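Local coordinates for protein Non-ribosomal peptide synthetase (Methanobrevibacter ruminantium, PDB 6VTJ) that probably carries a peptide intermediate on the 4'-phosphopantetheine arm of its carrier domain and releases it by reduction in its NAD(P)-dependent reductase domain, at residues A[367-370]-A[371-375]; A[387-390]-A[391-395]. All coordinates share one frame; numbering follows the deposited sequence.

Interaction 1 (A[367-370]-A[371-375]); sequences DYVA and KGILA
Lys371 lies alongside Tyr368, pointing the same way, and lays CE over one face of the phenol ring, with NZ off-centre toward the hydroxyl end. NZ is 4.1 Å from the centroid of the Tyr368 ring and 30° off its normal, an off-centre cation-pi contact in which Lys371 NZ is 3.6 Å from Tyr368 CZ. Lysine suits the place because a long chain is needed to reach the ring; beyond CG it runs extended, and with CG anti to its own carbonyl carbon (chi1 -69°) it starts back along the helix, Lys371 CG passing 3.3 Å from Asp367 O. With a methionine here the ammonium is gone, and the tyrosine ring would probably lose its cation-pi partner and be held less firmly in its rotation. One turn of alpha-helix sets up this pairing. Lys371 N donates to Asp367 O at 3.0 Å, and Gly372, Ile373 and Leu374 bond in the same i to i-4 fashion to Tyr368, Val369 and Ala370. On another side of the helix, apolar branches meet: Val369 CG1 is 3.7 Å from Ile373 CD1, and branched apolar side chains suit this buried side. Asp367 OD1 accepts Tyr325 N and, weakly, Tyr368 N, lying at the edge of the tyrosine ring. The arrangement is ordinary helix packing within the Rossmann-like reductase domain. Val369 and Ile373 rest on strand 313-322 at Val318, Leu321 and Ile316, and Val369 also meets Leu138 of helix 137-149. Ala370 touches Glu145 of that helix, while Tyr368 packs on Trp469 and Pro470.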
loop_
_atom_site.group_PDB
_atom_site.type_symbol
_atom_site.label_atom_id
_atom_site.label_comp_id
_atom_site.label_asym_id
_atom_site.label_seq_id
_atom_site.Cartn_x
_atom_site.Cartn_y
_atom_site.Cartn_z
ATOM N N ASP A 367 -4.212 -14.190 3.835
ATOM C CA ASP A 367 -3.850 -15.214 4.814
ATOM C C ASP A 367 -2.489 -15.806 4.479
ATOM O O ASP A 367 -1.676 -16.066 5.373
ATOM C CB ASP A 367 -4.937 -16.309 4.929
ATOM C CG ASP A 367 -5.531 -16.758 3.583
ATOM O OD1 ASP A 367 -5.261 -16.154 2.521
ATOM O OD2 ASP A 367 -6.319 -17.732 3.596
ATOM N N TYR A 368 -2.186 -15.935 3.188
ATOM C CA TYR A 368 -0.865 -16.402 2.816
ATOM C C TYR A 368 0.193 -15.305 2.926
ATOM O O TYR A 368 1.346 -15.619 3.241
ATOM C CB TYR A 368 -0.923 -17.035 1.428
ATOM C CG TYR A 368 -1.454 -18.442 1.537
ATOM C CD1 TYR A 368 -2.811 -18.675 1.717
ATOM C CD2 TYR A 368 -0.596 -19.541 1.502
ATOM C CE1 TYR A 368 -3.297 -19.951 1.840
ATOM C CE2 TYR A 368 -1.078 -20.830 1.628
ATOM C CZ TYR A 368 -2.424 -21.028 1.798
ATOM O OH TYR A 368 -2.903 -22.302 1.926
ATOM N N VAL A 369 -0.163 -14.021 2.738
ATOM C CA VAL A 369 0.799 -12.963 3.045
ATOM C C VAL A 369 1.228 -13.062 4.498
ATOM O O VAL A 369 2.423 -12.999 4.816
ATOM C CB VAL A 369 0.227 -11.568 2.743
ATOM C CG1 VAL A 369 1.231 -10.508 3.163
ATOM C CG2 VAL A 369 -0.084 -11.424 1.274
ATOM N N ALA A 370 0.259 -13.228 5.406
ATOM C CA ALA A 370 0.605 -13.276 6.830
ATOM C C ALA A 370 1.441 -14.516 7.171
ATOM O O ALA A 370 2.418 -14.426 7.939
ATOM C CB ALA A 370 -0.668 -13.228 7.680
ATOM N N LYS A 371 1.074 -15.678 6.620
ATOM C CA LYS A 371 1.915 -16.865 6.795
ATOM C C LYS A 371 3.340 -16.620 6.309
ATOM O O LYS A 371 4.306 -17.006 6.974
ATOM C CB LYS A 371 1.326 -18.062 6.053
ATOM C CG LYS A 371 0.038 -18.605 6.627
ATOM C CD LYS A 371 -0.317 -19.906 5.942
ATOM C CE LYS A 371 -1.801 -20.205 6.019
ATOM N NZ LYS A 371 -2.091 -21.520 5.361
ATOM N N GLY A 372 3.491 -15.991 5.146
ATOM C CA GLY A 372 4.819 -15.751 4.616
ATOM C C GLY A 372 5.615 -14.746 5.424
ATOM O O GLY A 372 6.845 -14.845 5.502
ATOM N N ILE A 373 4.935 -13.766 6.028
ATOM C CA ILE A 373 5.626 -12.810 6.893
ATOM C C ILE A 373 6.165 -13.525 8.117
ATOM O O ILE A 373 7.323 -13.338 8.517
ATOM C CB ILE A 373 4.687 -11.655 7.276
ATOM C CG1 ILE A 373 4.570 -10.684 6.101
ATOM C CG2 ILE A 373 5.183 -10.932 8.521
ATOM C CD1 ILE A 373 3.330 -9.820 6.172
ATOM N N LEU A 374 5.338 -14.382 8.712
ATOM C CA LEU A 374 5.790 -15.127 9.876
ATOM C C LEU A 374 6.942 -16.061 9.530
ATOM O O LEU A 374 7.861 -16.235 10.336
ATOM C CB LEU A 374 4.625 -15.903 10.480
ATOM C CG LEU A 374 3.589 -15.000 11.135
ATOM C CD1 LEU A 374 2.567 -15.848 11.890
ATOM C CD2 LEU A 374 4.251 -13.987 12.067
ATOM N N ALA A 375 6.926 -16.670 8.336
ATOM C CA ALA A 375 8.032 -17.564 7.967
ATOM C C ALA A 375 9.312 -16.785 7.714
ATOM O O ALA A 375 10.390 -17.177 8.171
ATOM C CB ALA A 375 7.671 -18.398 6.731
#

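Interaction 2 (A[387-390]-A[391-395])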
loop_
_atom_site.group_PDB
_atom_site.type_symbol
_atom_site.label_atom_id
_atom_site.label_comp_id
_atom_site.label_asym_id
_atom_site.label_seq_id
_atom_site.Cartn_x
_atom_site.Cartn_y
_atom_site.Cartn_z
ATOM N N HIS A 387 10.761 -10.232 -1.152
ATOM C CA HIS A 387 9.680 -9.879 -2.067
ATOM C C HIS A 387 8.559 -10.898 -1.873
ATOM O O HIS A 387 8.478 -11.912 -2.573
ATOM C CB HIS A 387 10.192 -9.833 -3.491
ATOM C CG HIS A 387 11.122 -8.685 -3.738
ATOM N ND1 HIS A 387 11.766 -8.482 -4.939
ATOM C CD2 HIS A 387 11.504 -7.668 -2.929
ATOM C CE1 HIS A 387 12.506 -7.392 -4.858
ATOM N NE2 HIS A 387 12.367 -6.880 -3.649
ATOM N N CYS A 388 7.685 -10.617 -0.910
ATOM C CA CYS A 388 6.722 -11.598 -0.430
ATOM C C CYS A 388 5.389 -11.346 -1.133
ATOM O O CYS A 388 4.515 -10.652 -0.614
ATOM C CB CYS A 388 6.612 -11.504 1.087
ATOM S SG CYS A 388 5.551 -12.750 1.845
ATOM N N MET A 389 5.235 -11.929 -2.318
ATOM C CA MET A 389 4.041 -11.775 -3.126
ATOM C C MET A 389 3.843 -13.020 -3.975
ATOM O O MET A 389 4.804 -13.713 -4.329
ATOM C CB MET A 389 4.113 -10.528 -4.021
ATOM C CG MET A 389 5.397 -10.384 -4.829
ATOM S SD MET A 389 5.644 -8.663 -5.375
ATOM C CE MET A 389 4.448 -8.542 -6.710
ATOM N N ASN A 390 2.577 -13.284 -4.303
ATOM C CA ASN A 390 2.184 -14.446 -5.089
ATOM C C ASN A 390 2.879 -14.471 -6.447
ATOM O O ASN A 390 2.629 -13.606 -7.292
ATOM C CB ASN A 390 0.671 -14.461 -5.259
ATOM C CG ASN A 390 0.156 -15.822 -5.646
ATOM O OD1 ASN A 390 0.786 -16.518 -6.419
ATOM N ND2 ASN A 390 -0.987 -16.216 -5.095
ATOM N N ASN A 391 3.761 -15.442 -6.665
ATOM C CA ASN A 391 4.549 -15.463 -7.887
ATOM C C ASN A 391 3.774 -16.001 -9.088
ATOM O O ASN A 391 4.261 -15.886 -10.217
ATOM C CB ASN A 391 5.844 -16.266 -7.679
ATOM C CG ASN A 391 5.590 -17.715 -7.315
ATOM O OD1 ASN A 391 4.961 -18.013 -6.305
ATOM N ND2 ASN A 391 6.126 -18.621 -8.113
ATOM N N HIS A 392 2.577 -16.542 -8.890
ATOM C CA HIS A 392 1.748 -17.002 -10.012
ATOM C C HIS A 392 0.855 -15.852 -10.494
ATOM O O HIS A 392 -0.342 -15.772 -10.187
ATOM C CB HIS A 392 0.944 -18.231 -9.588
ATOM C CG HIS A 392 1.789 -19.321 -9.013
ATOM N ND1 HIS A 392 1.736 -19.688 -7.682
ATOM C CD2 HIS A 392 2.740 -20.102 -9.580
ATOM C CE1 HIS A 392 2.607 -20.657 -7.460
ATOM N NE2 HIS A 392 3.230 -20.925 -8.595
ATOM N N TYR A 393 1.458 -14.945 -11.268
ATOM C CA TYR A 393 0.752 -13.761 -11.754
ATOM C C TYR A 393 -0.371 -14.158 -12.704
ATOM O O TYR A 393 -0.252 -15.120 -13.468
ATOM C CB TYR A 393 1.689 -12.813 -12.502
ATOM C CG TYR A 393 2.845 -12.229 -11.713
ATOM C CD1 TYR A 393 2.917 -12.342 -10.329
ATOM C CD2 TYR A 393 3.871 -11.564 -12.371
ATOM C CE1 TYR A 393 3.987 -11.809 -9.625
ATOM C CE2 TYR A 393 4.938 -11.024 -11.685
ATOM C CZ TYR A 393 4.992 -11.147 -10.311
ATOM O OH TYR A 393 6.044 -10.592 -9.636
ATOM N N ILE A 394 -1.471 -13.400 -12.645
ATOM C CA ILE A 394 -2.582 -13.539 -13.569
ATOM C C ILE A 394 -2.699 -12.239 -14.358
ATOM O O ILE A 394 -2.060 -11.235 -14.041
ATOM C CB ILE A 394 -3.908 -13.882 -12.855
ATOM C CG1 ILE A 394 -4.313 -12.805 -11.862
ATOM C CG2 ILE A 394 -3.793 -15.185 -12.116
ATOM C CD1 ILE A 394 -5.670 -13.085 -11.234
ATOM N N SER A 395 -3.513 -12.266 -15.406
ATOM C CA SER A 395 -3.776 -11.057 -16.175
ATOM C C SER A 395 -5.210 -10.608 -15.952
ATOM O O SER A 395 -5.998 -11.282 -15.294
ATOM C CB SER A 395 -3.507 -11.284 -17.660
ATOM O OG SER A 395 -4.578 -11.996 -18.230
#
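Asn390 reaches forward round a tight turn to hold the backbone of His392. Its CB lies 3.5 Å from Asn391 N, the next amide in the chain. CG stands anti to its own backbone N (chi1 -161°), which carries the amide alongside the onward chain. At the tip the two ends divide the work: OD1 accepts His392 N at 3.1 Å, whereas ND2 donates to Pro470 O. The bond to OD1 is fairly straight, with an N-H...O angle of 155°, and its donor is tilted 19° from the carbonyl plane. This link between side-chain oxygen and the amide two residues on is an Asx turn, and asparagine suits the place because its oxygen closes that turn while its NH2 remains to bond Pro470 O. Asn390 OD1 also lies 3.5 Å from His392 ND1, approaching that ring obliquely. His392 itself centres an inverse gamma turn, closed by a weak bond from Tyr393 N to Asn391 O. The tyrosine ring folds back so that Asn390 O sits at its edge, in plane, 3.2 Å from Tyr393 CE1. Met389, bent at chi3, brings its flexible end to the same ring, CE lying 3.9 Å from Tyr393 OH. The turn joins strand 385-388, which pairs in parallel with strand 313-322, to the short strand 394-395, which runs antiparallel to strand 360-365; Met389 and Tyr393 both touch Asp362 there, and Ser395, at the N-cap of helix 396-403, bonds weakly through OG to Arg397 N.

Interaction 1 closes before interaction 2 opens, and strand 385-388 is the next secondary-structure element after helix 366-376, so the two are successive steps of one chain path. Their centres lie 14 Å apart, yet they touch: Gly372 C packs 4.1 Å from Cys388 SG. Both are tied to one mixed sheet: the helix packs on strand 313-322, and the turn connects two of the sheet's strands. Trp469 and Pro470 are shared neighbours of Tyr368 and Asn390. The side chains of Val369 and Met389 are each about 13 Å from the bound 4'-phosphopantetheine; the two contacts form part of the reductase framework, and none of their residues is among those lining the 4'-phosphopantetheine pocket.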